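Long-range contacts in bsobi restriction endonuclease (Geobacillus stearothermophilus, PDB 1DC1), which recognises the degenerate double-stranded DNA sequence 5'-CYCGRG-3' as a homodimer and cleaves it after the first cytosine, leaving 5'-phosphates: residues 48-53 and 113-118; 211-216 and 239-244; 235-240 and 276-281. One frame throughout, in Å; residues are numbered along the deposited sequence. Where two conformers were deposited one is given.

Contact 1 comes first along the chain and pairs helix 21-53 with helix 110-152 in an outlying helical part of the subunit; its centre lies about 41 Å from that of contact 2 and about 47 Å from that of contact 3. The other two, with centres about 6 Å apart, are neighbours in one mixed sheet. Strand 235-242 is common to both: contact 2 sets it antiparallel to strand 213-217, contact 3 parallel to strand 276-281, and G239 and E240 belong to each. The predicted magnesium-site residues D212, E240 and K242 thus belong to contact 2, in the PDDEXK core, whereas contact 1 lies away from them, beside the second subunit.

Contact 1: residues 48-53 and 113-118; sequences ALKVAA and ELIFRY
With CG anti to the backbone N in both L49 (chi1 175°) and Y118 (chi1 168°), the leucine branch is brought over the tyrosine ring where helix 21-53 packs on helix 110-152. The two form an antiparallel helix pair, the axes of the two short segments approaching to 10.0 Å, with 149° between their N-to-C directions. L49 CD2 stands over one face of the Y118 ring, shifted toward its rim; it lies 3.8 Å from the ring centroid, a CH-pi contact. Beside it, L49 and I115 slide past one another in opposite directions, and L49 CG meets I115 CD1 at 3.7 Å. The I115 side chain runs at about a right angle to that of K50, whose extended chain leads away from the apolar seam and carries NZ to a salt bridge with D112. Farther along, A53 CB rests on L114 CD2 at 4.1 Å. A71 of helix 69-75 also touches L49, while F116 of the second subunit packs on I115, placing the pair close to the dimer interface. At the middle of the contact the end of I115 presses on backbone as well as side chain: its CD1 is 3.5 Å from K50 CA.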
# COMPACT_ATOMS: atom_id res chain seq x y z
N ALA D 48 -17.46 -17.75 17.75
CA ALA D 48 -17.68 -17.35 19.13
C ALA D 48 -18.63 -16.18 19.20
O ALA D 48 -19.49 -16.13 20.10
CB ALA D 48 -16.37 -17.01 19.77
N LEU D 49 -18.50 -15.23 18.27
CA LEU D 49 -19.39 -14.06 18.24
C LEU D 49 -20.82 -14.52 18.01
O LEU D 49 -21.73 -14.02 18.64
CB LEU D 49 -19.03 -13.04 17.12
CG LEU D 49 -19.95 -11.80 16.87
CD1 LEU D 49 -20.00 -10.81 18.07
CD2 LEU D 49 -19.46 -11.08 15.60
N LYS D 50 -21.03 -15.48 17.12
CA LYS D 50 -22.38 -15.93 16.90
C LYS D 50 -23.00 -16.55 18.18
O LYS D 50 -24.19 -16.34 18.47
CB LYS D 50 -22.43 -16.95 15.75
CG LYS D 50 -23.84 -17.35 15.35
CD LYS D 50 -23.80 -18.31 14.21
CE LYS D 50 -25.21 -18.74 13.77
NZ LYS D 50 -25.16 -19.23 12.36
N VAL D 51 -22.21 -17.32 18.92
CA VAL D 51 -22.69 -17.94 20.13
C VAL D 51 -23.10 -16.83 21.10
O VAL D 51 -24.18 -16.87 21.68
CB VAL D 51 -21.60 -18.82 20.79
CG1 VAL D 51 -21.99 -19.11 22.24
CG2 VAL D 51 -21.38 -20.11 19.97
N ALA D 52 -22.26 -15.81 21.25
CA ALA D 52 -22.54 -14.71 22.17
C ALA D 52 -23.71 -13.85 21.73
O ALA D 52 -24.57 -13.50 22.51
CB ALA D 52 -21.32 -13.83 22.30
N ALA D 53 -23.75 -13.53 20.45
CA ALA D 53 -24.78 -12.69 19.93
C ALA D 53 -26.12 -13.36 19.87
O ALA D 53 -27.16 -12.67 19.90
CB ALA D 53 -24.41 -12.21 18.55
N GLU D 113 -26.54 -11.95 9.46
CA GLU D 113 -26.25 -10.66 8.84
C GLU D 113 -25.04 -10.05 9.61
O GLU D 113 -24.07 -9.57 9.01
CB GLU D 113 -27.46 -9.70 8.92
CG GLU D 113 -27.22 -8.35 8.20
CD GLU D 113 -27.09 -8.48 6.67
OE1 GLU D 113 -27.56 -9.50 6.11
OE2 GLU D 113 -26.52 -7.57 5.99
N LEU D 114 -25.10 -10.08 10.93
CA LEU D 114 -24.03 -9.55 11.78
C LEU D 114 -22.71 -10.28 11.58
O LEU D 114 -21.64 -9.65 11.39
CB LEU D 114 -24.43 -9.67 13.25
CG LEU D 114 -23.37 -9.28 14.29
CD1 LEU D 114 -22.77 -7.88 14.00
CD2 LEU D 114 -24.05 -9.33 15.67
N ILE D 115 -22.77 -11.62 11.66
CA ILE D 115 -21.57 -12.46 11.51
C ILE D 115 -20.91 -12.29 10.13
O ILE D 115 -19.70 -12.21 10.03
CB ILE D 115 -21.85 -14.02 11.76
CG1 ILE D 115 -22.57 -14.27 13.12
CG2 ILE D 115 -20.55 -14.77 11.73
CD1 ILE D 115 -22.01 -13.54 14.32
N PHE D 116 -21.72 -12.26 9.07
CA PHE D 116 -21.25 -12.08 7.70
C PHE D 116 -20.56 -10.69 7.58
O PHE D 116 -19.51 -10.59 6.96
CB PHE D 116 -22.43 -12.13 6.70
CG PHE D 116 -23.02 -13.51 6.50
CD1 PHE D 116 -22.46 -14.65 7.10
CD2 PHE D 116 -24.15 -13.66 5.70
CE1 PHE D 116 -23.02 -15.94 6.90
CE2 PHE D 116 -24.72 -14.95 5.50
CZ PHE D 116 -24.16 -16.08 6.10
N ARG D 117 -21.16 -9.64 8.16
CA ARG D 117 -20.55 -8.32 8.09
C ARG D 117 -19.29 -8.24 8.92
O ARG D 117 -18.31 -7.63 8.50
CB ARG D 117 -21.54 -7.23 8.48
CG ARG D 117 -22.44 -6.98 7.28
CD ARG D 117 -23.72 -6.09 7.48
NE ARG D 117 -24.32 -5.93 6.15
CZ ARG D 117 -23.91 -5.05 5.23
NH1 ARG D 117 -22.90 -4.22 5.50
NH2 ARG D 117 -24.46 -5.06 4.03
N TYR D 118 -19.32 -8.87 10.08
CA TYR D 118 -18.16 -8.88 10.95
C TYR D 118 -16.95 -9.55 10.19
O TYR D 118 -15.83 -9.02 10.22
CB TYR D 118 -18.54 -9.63 12.24
CG TYR D 118 -17.37 -9.95 13.07
CD1 TYR D 118 -16.81 -9.00 13.91
CD2 TYR D 118 -16.78 -11.24 13.01
CE1 TYR D 118 -15.68 -9.31 14.69
CE2 TYR D 118 -15.68 -11.55 13.77
CZ TYR D 118 -15.14 -10.60 14.61
OH TYR D 118 -14.09 -10.96 15.40

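Contact 2: residues 211-216 and 239-244; sequences VDICLF and GELKGG. With nucleotides of chain A.
D212 OD2 accepts a nearly straight hydrogen bond from L241 N (2.7 Å, 176° at the hydrogen) through its anti lone pair, which ties the aspartate to the neighbouring strand. The same oxygen lies 3.1 Å from E240 OE1, an approach of two acceptors with the carboxylate planes 85° apart. K242 NZ forms a long salt bridge to D212 OD2 at 3.8 Å and a weak hydrogen bond to OP1 of DT6 of chain A. The other aspartate oxygen, D212 OD1, is 2.6 Å from that same phosphate oxygen. E240 bends at chi2 (27°), and its OE1 receives D212 N at 3.2 Å, nearly along the C-O axis. Were D212 an alanine, L241 N would probably lose its acceptor and K242 NZ its long-range carboxylate partner. Behind this cluster, I213 and G239 make an antiparallel hydrogen-bonded pair with both N-to-O bonds formed, and I213 CD1 packs on L241 CB. Beyond the strand end, G243 N donates to OP1 of DC7 of chain A at 2.7 Å; a side chain on G244 would clash with the phosphate of DG8 of chain A. H253 of helix 247-270 packs against K242. D212, E240 and K242 match the acid, acid, lysine pattern of the PDDEXK nucleases and are predicted to form the catalytic magnesium site. So close a gathering of acid oxygens beside a DNA phosphate is consistent with a place for the divalent cation predicted here.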
# COMPACT_ATOMS: atom_id res chain seq x y z
N VAL D 211 14.82 2.93 9.35
CA VAL D 211 15.55 2.27 8.27
C VAL D 211 15.46 0.77 8.50
O VAL D 211 15.60 0.29 9.61
CB VAL D 211 17.04 2.72 8.21
CG1 VAL D 211 17.68 2.11 7.00
CG2 VAL D 211 17.13 4.30 8.06
N ASP D 212 15.23 0.01 7.44
CA ASP D 212 15.07 -1.45 7.58
C ASP D 212 16.31 -2.12 8.14
O ASP D 212 16.21 -2.91 9.09
CB ASP D 212 14.78 -2.11 6.22
CG ASP D 212 13.41 -1.74 5.67
OD1 ASP D 212 12.48 -1.33 6.44
OD2 ASP D 212 13.28 -1.85 4.44
N ILE D 213 17.47 -1.81 7.54
CA ILE D 213 18.76 -2.44 7.89
C ILE D 213 19.80 -1.38 8.20
O ILE D 213 19.99 -0.45 7.39
CB ILE D 213 19.30 -3.26 6.70
CG1 ILE D 213 18.27 -4.33 6.30
CG2 ILE D 213 20.73 -3.82 7.03
CD1 ILE D 213 18.56 -4.95 5.00
N CYS D 214 20.49 -1.55 9.33
CA CYS D 214 21.55 -0.65 9.76
C CYS D 214 22.74 -1.45 10.22
O CYS D 214 22.56 -2.34 11.04
CB CYS D 214 21.05 0.23 10.90
SG CYS D 214 19.92 1.60 10.41
N LEU D 215 23.92 -1.13 9.70
CA LEU D 215 25.17 -1.80 10.10
C LEU D 215 26.00 -0.78 10.79
O LEU D 215 26.31 0.25 10.21
CB LEU D 215 25.96 -2.34 8.91
CG LEU D 215 27.19 -3.24 9.28
CD1 LEU D 215 26.69 -4.44 10.04
CD2 LEU D 215 27.93 -3.74 8.06
N PHE D 216 26.38 -1.06 12.03
CA PHE D 216 27.18 -0.14 12.83
C PHE D 216 28.59 -0.58 13.00
O PHE D 216 28.85 -1.77 13.11
CB PHE D 216 26.65 -0.01 14.24
CG PHE D 216 25.33 0.63 14.30
CD1 PHE D 216 25.22 2.02 14.32
CD2 PHE D 216 24.19 -0.15 14.32
CE1 PHE D 216 23.98 2.62 14.36
CE2 PHE D 216 22.93 0.43 14.35
CZ PHE D 216 22.82 1.81 14.37
N GLY D 239 20.15 0.24 4.62
CA GLY D 239 19.54 -0.40 3.49
C GLY D 239 18.06 -0.63 3.65
O GLY D 239 17.55 -0.64 4.78
N GLU D 240 17.38 -0.79 2.53
CA GLU D 240 15.94 -1.04 2.50
C GLU D 240 15.79 -2.48 2.07
O GLU D 240 16.55 -2.98 1.25
CB GLU D 240 15.24 -0.11 1.50
CG GLU D 240 14.42 1.09 2.07
CD GLU D 240 14.88 1.64 3.45
OE1 GLU D 240 14.69 0.93 4.47
OE2 GLU D 240 15.39 2.80 3.53
N LEU D 241 14.81 -3.18 2.64
CA LEU D 241 14.57 -4.60 2.34
C LEU D 241 13.09 -4.77 2.09
O LEU D 241 12.31 -4.52 2.99
CB LEU D 241 15.00 -5.47 3.55
CG LEU D 241 14.62 -6.97 3.65
CD1 LEU D 241 15.20 -7.73 2.47
CD2 LEU D 241 15.17 -7.57 4.97
N LYS D 242 12.70 -5.15 0.86
CA LYS D 242 11.29 -5.33 0.47
C LYS D 242 11.02 -6.82 0.23
O LYS D 242 11.58 -7.41 -0.69
CB LYS D 242 11.00 -4.52 -0.78
CG LYS D 242 11.70 -3.17 -0.76
CD LYS D 242 10.74 -2.05 -0.58
CE LYS D 242 10.04 -2.14 0.71
NZ LYS D 242 10.71 -1.22 1.67
N GLY D 243 10.20 -7.42 1.09
CA GLY D 243 9.90 -8.82 0.98
C GLY D 243 8.63 -9.12 0.22
O GLY D 243 8.20 -10.26 0.15
N GLY D 244 8.00 -8.10 -0.33
CA GLY D 244 6.78 -8.34 -1.08
C GLY D 244 7.02 -9.21 -2.31
O GLY D 244 8.06 -9.12 -2.97
P DC A 7 7.61 -5.40 3.13
OP1 DC A 7 8.40 -6.62 2.90
OP2 DC A 7 8.08 -4.09 2.58
O5' DC A 7 6.15 -5.61 2.55
C5' DC A 7 5.36 -6.77 2.90
C4' DC A 7 4.02 -6.72 2.21
O4' DC A 7 3.24 -5.55 2.61
C3' DC A 7 4.09 -6.70 0.67
O3' DC A 7 3.07 -7.52 0.16
C2' DC A 7 3.69 -5.28 0.33
C1' DC A 7 2.75 -4.89 1.45
N1 DC A 7 2.73 -3.44 1.68
C2 DC A 7 1.48 -2.75 1.69
O2 DC A 7 0.42 -3.42 1.73
N3 DC A 7 1.46 -1.39 1.69
C4 DC A 7 2.62 -0.71 1.76
N4 DC A 7 2.57 0.62 1.73
C5 DC A 7 3.90 -1.39 1.86
C6 DC A 7 3.90 -2.73 1.82
P DT A 6 9.04 -0.50 5.25
OP1 DT A 6 10.33 -1.13 5.01
OP2 DT A 6 8.34 0.25 4.15
O5' DT A 6 7.99 -1.62 5.66
C5' DT A 6 8.39 -2.77 6.43
C4' DT A 6 7.24 -3.74 6.56
O4' DT A 6 6.14 -3.16 7.31
C3' DT A 6 6.63 -4.15 5.22
O3' DT A 6 7.38 -5.23 4.69
C2' DT A 6 5.23 -4.57 5.63
C1' DT A 6 4.91 -3.64 6.79
N1 DT A 6 4.13 -2.50 6.33
C2 DT A 6 2.76 -2.63 6.29
O2 DT A 6 2.16 -3.66 6.59
N3 DT A 6 2.10 -1.51 5.89
C4 DT A 6 2.66 -0.32 5.49
O4 DT A 6 1.92 0.61 5.22
C5 DT A 6 4.11 -0.29 5.47
C7 DT A 6 4.82 0.91 4.92
C6 DT A 6 4.75 -1.35 5.92
P DG A 8 3.26 -8.35 -1.21
OP1 DG A 8 3.81 -9.65 -0.88
OP2 DG A 8 3.88 -7.53 -2.27
O5' DG A 8 1.74 -8.64 -1.60
C5' DG A 8 0.79 -9.20 -0.63
C4' DG A 8 -0.59 -8.63 -0.86
O4' DG A 8 -0.52 -7.20 -0.61
C3' DG A 8 -1.08 -8.80 -2.31
O3' DG A 8 -2.52 -8.87 -2.33
C2' DG A 8 -0.71 -7.46 -2.94
C1' DG A 8 -0.93 -6.49 -1.76
N9 DG A 8 -0.18 -5.23 -1.84
C8 DG A 8 1.14 -5.09 -2.22
N7 DG A 8 1.53 -3.85 -2.27
C5 DG A 8 0.41 -3.11 -1.88
C6 DG A 8 0.22 -1.68 -1.77
O6 DG A 8 1.02 -0.78 -2.01
N1 DG A 8 -1.07 -1.35 -1.37
C2 DG A 8 -2.07 -2.27 -1.10
N2 DG A 8 -3.25 -1.79 -0.69
N3 DG A 8 -1.91 -3.60 -1.22
C4 DG A 8 -0.65 -3.95 -1.60

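Contact 3: residues 235-240 and 276-281; sequences YLLLGE and KTIFIG
K276 N donates to L236 O at 2.8 Å, the shortest of five backbone hydrogen bonds that join strands 235-240 and 276-281. K276 O then receives L238 N, and the pattern continues from I278 N to L238 O, from E240 N to I278 O and from I280 N to E240 O. Between these bonds lie CA-H...O contacts, such as T277 CA to L238 O at 3.1 Å. At the start of strand 235-240, L236 and L237 both stand opposite L215 on the next strand, a classic beta bulge. The two strands run parallel, 23° apart in direction, as expected for a beta-alpha-beta unit whose connecting helix is 247-270. One face of the sheet carries L237, K276 and I278, covered by W319 of helix 310-321. There L237 and I278 cross at about a right angle, L237 CD1 meeting I278 CG2 at 3.7 Å and CD2 meeting I278 CD1 at 4.0 Å. I278 CG1 lies between the backbone N and carbonyl carbon (chi1 69°), a position that turns it over G239, with CG1 3.7 Å from G239 CA. Any CB at G239 would clash with that methylene, and the glycine therefore lets the isoleucine lie close against the strand. The other face holds L238, T277, E240 and F279; helix 247-270 packs on L238, E240 and F279. A257 of that helix touches both E240 and F279, and W254 meets the F279 ring edge-to-face; E240 CB lies oblique to the F279 ring, 4.1 Å from F279 CD1.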
# COMPACT_ATOMS: atom_id res chain seq x y z
N TYR D 235 27.64 4.72 11.49
CA TYR D 235 26.80 4.06 10.46
C TYR D 235 27.60 3.67 9.22
O TYR D 235 27.96 4.54 8.38
CB TYR D 235 25.65 4.97 10.03
CG TYR D 235 24.61 5.18 11.10
CD1 TYR D 235 24.75 6.19 12.05
CD2 TYR D 235 23.46 4.39 11.13
CE1 TYR D 235 23.76 6.41 12.98
CE2 TYR D 235 22.45 4.61 12.08
CZ TYR D 235 22.60 5.61 13.00
OH TYR D 235 21.61 5.82 13.94
N LEU D 236 27.90 2.37 9.11
CA LEU D 236 28.66 1.86 7.95
C LEU D 236 27.75 1.63 6.75
O LEU D 236 28.15 1.86 5.62
CB LEU D 236 29.33 0.51 8.26
CG LEU D 236 30.49 0.50 9.27
CD1 LEU D 236 30.92 -0.90 9.57
CD2 LEU D 236 31.66 1.32 8.71
N LEU D 237 26.53 1.16 7.00
CA LEU D 237 25.60 0.85 5.93
C LEU D 237 24.16 1.04 6.36
O LEU D 237 23.84 0.79 7.52
CB LEU D 237 25.83 -0.61 5.46
CG LEU D 237 24.87 -1.29 4.44
CD1 LEU D 237 25.66 -2.31 3.68
CD2 LEU D 237 23.66 -1.94 5.15
N LEU D 238 23.31 1.50 5.42
CA LEU D 238 21.86 1.64 5.63
C LEU D 238 21.21 1.02 4.41
O LEU D 238 21.68 1.18 3.29
CB LEU D 238 21.45 3.10 5.81
CG LEU D 238 22.24 3.73 6.98
CD1 LEU D 238 23.26 4.71 6.43
CD2 LEU D 238 21.33 4.39 7.92
N GLY D 239 20.15 0.24 4.62
CA GLY D 239 19.54 -0.40 3.49
C GLY D 239 18.06 -0.63 3.65
O GLY D 239 17.55 -0.64 4.78
N GLU D 240 17.38 -0.79 2.53
CA GLU D 240 15.94 -1.04 2.50
C GLU D 240 15.79 -2.48 2.07
O GLU D 240 16.55 -2.98 1.25
CB GLU D 240 15.24 -0.11 1.50
CG GLU D 240 14.42 1.09 2.07
CD GLU D 240 14.88 1.64 3.45
OE1 GLU D 240 14.69 0.93 4.47
OE2 GLU D 240 15.39 2.80 3.53
N LYS D 276 27.45 3.26 3.24
CA LYS D 276 27.08 2.45 2.07
C LYS D 276 25.55 2.34 2.09
O LYS D 276 24.94 2.45 3.14
CB LYS D 276 27.67 1.03 2.16
CG LYS D 276 29.19 0.97 2.08
CD LYS D 276 29.63 -0.45 2.34
CE LYS D 276 31.12 -0.60 2.30
NZ LYS D 276 31.83 0.71 2.25
N THR D 277 24.95 2.13 0.92
CA THR D 277 23.50 1.97 0.87
C THR D 277 23.16 0.75 0.03
O THR D 277 23.85 0.43 -0.94
CB THR D 277 22.75 3.20 0.27
OG1 THR D 277 23.26 3.47 -1.03
CG2 THR D 277 22.88 4.46 1.21
N ILE D 278 22.12 0.02 0.41
CA ILE D 278 21.73 -1.16 -0.35
C ILE D 278 20.20 -1.25 -0.48
O ILE D 278 19.45 -0.66 0.31
CB ILE D 278 22.28 -2.54 0.28
CG1 ILE D 278 21.59 -2.86 1.63
CG2 ILE D 278 23.80 -2.51 0.44
CD1 ILE D 278 22.03 -4.21 2.25
N PHE D 279 19.76 -1.97 -1.51
CA PHE D 279 18.36 -2.25 -1.76
C PHE D 279 18.24 -3.74 -2.05
O PHE D 279 18.92 -4.25 -2.95
CB PHE D 279 17.81 -1.49 -2.95
CG PHE D 279 16.37 -1.82 -3.21
CD1 PHE D 279 15.36 -1.22 -2.45
CD2 PHE D 279 16.02 -2.81 -4.14
CE1 PHE D 279 14.02 -1.60 -2.61
CE2 PHE D 279 14.65 -3.19 -4.30
CZ PHE D 279 13.67 -2.58 -3.53
N ILE D 280 17.40 -4.43 -1.30
CA ILE D 280 17.18 -5.86 -1.51
C ILE D 280 15.68 -6.00 -1.70
O ILE D 280 14.91 -5.51 -0.90
CB ILE D 280 17.59 -6.70 -0.27
CG1 ILE D 280 19.07 -6.46 0.05
CG2 ILE D 280 17.27 -8.18 -0.47
CD1 ILE D 280 19.48 -6.95 1.45
N GLY D 281 15.26 -6.65 -2.78
CA GLY D 281 13.83 -6.80 -3.01
C GLY D 281 13.46 -8.16 -3.58
O GLY D 281 14.20 -8.69 -4.38